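PDB 1LRZ: factor essential for expression of methicillin resistance from Staphylococcus aureus, which catalyses the addition of glycines 2 and 3 to the pentaglycine interpeptide bridge of staphylococcal peptidoglycan, taking glycine from glycyl-tRNA. Local coordinates for residues 4-9 and 50-55. Sequence-based numbering, arbitrary orientation.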
loop_
_atom_site.group_PDB
_atom_site.type_symbol
_atom_site.label_atom_id
_atom_site.label_comp_id
_atom_site.label_asym_id
_atom_site.label_seq_id
_atom_site.Cartn_x
_atom_site.Cartn_y
_atom_site.Cartn_z
ATOM N N THR A 4 -8.785 6.882 29.482
ATOM C CA THR A 4 -7.623 6.455 30.241
ATOM C C THR A 4 -6.449 6.090 29.333
ATOM O O THR A 4 -6.559 6.139 28.109
ATOM C CB THR A 4 -7.978 5.235 31.124
ATOM O OG1 THR A 4 -6.847 4.878 31.925
ATOM C CG2 THR A 4 -8.368 4.040 30.259
ATOM N N ASN A 5 -5.316 5.757 29.944
ATOM C CA ASN A 5 -4.146 5.336 29.193
ATOM C C ASN A 5 -4.324 3.833 29.005
ATOM O O ASN A 5 -4.958 3.180 29.829
ATOM C CB ASN A 5 -2.869 5.627 29.981
ATOM C CG ASN A 5 -2.434 7.071 29.855
ATOM O OD1 ASN A 5 -1.867 7.480 28.835
ATOM N ND2 ASN A 5 -2.715 7.859 30.878
ATOM N N LEU A 6 -3.777 3.290 27.926
ATOM C CA LEU A 6 -3.900 1.867 27.645
ATOM C C LEU A 6 -2.523 1.224 27.619
ATOM O O LEU A 6 -1.525 1.886 27.318
ATOM C CB LEU A 6 -4.561 1.649 26.274
ATOM C CG LEU A 6 -5.930 2.258 25.948
ATOM C CD1 LEU A 6 -6.281 1.911 24.507
ATOM C CD2 LEU A 6 -7.009 1.716 26.909
ATOM N N THR A 7 -2.466 -0.067 27.931
ATOM C CA THR A 7 -1.202 -0.792 27.871
ATOM C C THR A 7 -1.025 -1.122 26.394
ATOM O O THR A 7 -1.993 -1.105 25.636
ATOM C CB THR A 7 -1.270 -2.106 28.646
ATOM O OG1 THR A 7 -2.194 -2.988 27.995
ATOM C CG2 THR A 7 -1.738 -1.842 30.094
ATOM N N ALA A 8 0.197 -1.427 25.980
ATOM C CA ALA A 8 0.460 -1.750 24.585
ATOM C C ALA A 8 -0.366 -2.956 24.138
ATOM O O ALA A 8 -0.863 -3.003 23.008
ATOM C CB ALA A 8 1.958 -2.024 24.384
ATOM N N LYS A 9 -0.508 -3.933 25.029
ATOM C CA LYS A 9 -1.262 -5.140 24.716
ATOM C C LYS A 9 -2.731 -4.811 24.444
ATOM O O LYS A 9 -3.300 -5.248 23.446
ATOM C CB LYS A 9 -1.133 -6.134 25.875
ATOM C CG LYS A 9 -1.871 -7.444 25.665
ATOM C CD LYS A 9 -1.820 -8.308 26.923
ATOM C CE LYS A 9 -2.769 -9.493 26.839
ATOM N NZ LYS A 9 -2.811 -10.232 28.134
ATOM N N ASN A 50 -14.429 -3.116 31.510
ATOM C CA ASN A 50 -12.996 -2.952 31.295
ATOM C C ASN A 50 -12.623 -3.294 29.851
ATOM O O ASN A 50 -11.483 -3.668 29.566
ATOM C CB ASN A 50 -12.203 -3.835 32.268
ATOM C CG ASN A 50 -12.480 -3.496 33.728
ATOM O OD1 ASN A 50 -12.320 -2.348 34.153
ATOM N ND2 ASN A 50 -12.892 -4.502 34.505
ATOM N N GLU A 51 -13.597 -3.166 28.953
ATOM C CA GLU A 51 -13.372 -3.429 27.536
ATOM C C GLU A 51 -12.966 -2.150 26.795
ATOM O O GLU A 51 -13.617 -1.117 26.952
ATOM C CB GLU A 51 -14.640 -3.963 26.875
ATOM C CG GLU A 51 -15.121 -5.304 27.371
ATOM C CD GLU A 51 -16.368 -5.758 26.638
ATOM O OE1 GLU A 51 -17.402 -5.064 26.750
ATOM O OE2 GLU A 51 -16.311 -6.802 25.950
ATOM N N VAL A 52 -11.897 -2.205 25.998
ATOM C CA VAL A 52 -11.494 -1.022 25.235
ATOM C C VAL A 52 -12.509 -0.786 24.111
ATOM O O VAL A 52 -12.816 -1.705 23.343
ATOM C CB VAL A 52 -10.100 -1.195 24.592
ATOM C CG1 VAL A 52 -9.793 0.017 23.672
ATOM C CG2 VAL A 52 -9.041 -1.323 25.671
ATOM N N ILE A 53 -13.035 0.434 24.020
ATOM C CA ILE A 53 -13.980 0.769 22.963
ATOM C C ILE A 53 -13.502 1.963 22.113
ATOM O O ILE A 53 -14.251 2.486 21.290
ATOM C CB ILE A 53 -15.398 1.071 23.524
ATOM C CG1 ILE A 53 -15.344 2.228 24.526
ATOM C CG2 ILE A 53 -15.966 -0.186 24.185
ATOM C CD1 ILE A 53 -16.721 2.696 24.990
ATOM N N ALA A 54 -12.257 2.384 22.318
ATOM C CA ALA A 54 -11.662 3.486 21.551
ATOM C C ALA A 54 -10.201 3.572 21.926
ATOM O O ALA A 54 -9.836 3.325 23.077
ATOM C CB ALA A 54 -12.354 4.807 21.864
ATOM N N ALA A 55 -9.359 3.924 20.963
ATOM C CA ALA A 55 -7.931 4.020 21.233
ATOM C C ALA A 55 -7.232 4.982 20.284
ATOM O O ALA A 55 -7.722 5.272 19.190
ATOM C CB ALA A 55 -7.285 2.631 21.110
#
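L6 spreads its two methyl groups over V52 and A55: CD1 fits between A55 and V52, while CD2 turns to V52. L6 CD1 packs on A55 CB at 3.6 Å and also lies 4.1 Å from V52 CG1, while L6 CD2 meets V52 CG2 at 3.9 Å. Leucine and valine thus approach tip to tip, methyl pair against methyl pair. The reach of L6 comes from a first torsion that sets CG anti to the carbonyl carbon (chi1 -56°) and carries the fork toward strand 52-63; leucine suits the place because its branch point lies far enough out to touch two residues. V52, beta-branched as suits a strand, has CG1 anti to its backbone N (chi1 174°) and presents both methyls to that fork. At position 55 the small methyl of alanine lets L6 CD1 come close to the backbone, within 4.1 Å of A54 O.

The two backbones stay well apart, L6 CA and A55 CA lying 7.9 Å from each other, because strand 39-46 runs between strands 2-5 and 52-63 in a mixed sheet and is antiparallel to both. L6 pairs through its backbone with L42 of that middle strand, and I53 and A54 sit across from the single residue I45, a classic beta bulge. Just past L6 the chain leaves the sheet in a capping box: the short hydroxyl side chain of N-cap T7 caps a backbone N of helix 8-16, and the E10 carboxylate suits its place by accepting the T7 N-H. The helix brings F14 against both V52 and A55, and F11 against A55, adding aromatic surface to the aliphatic cluster.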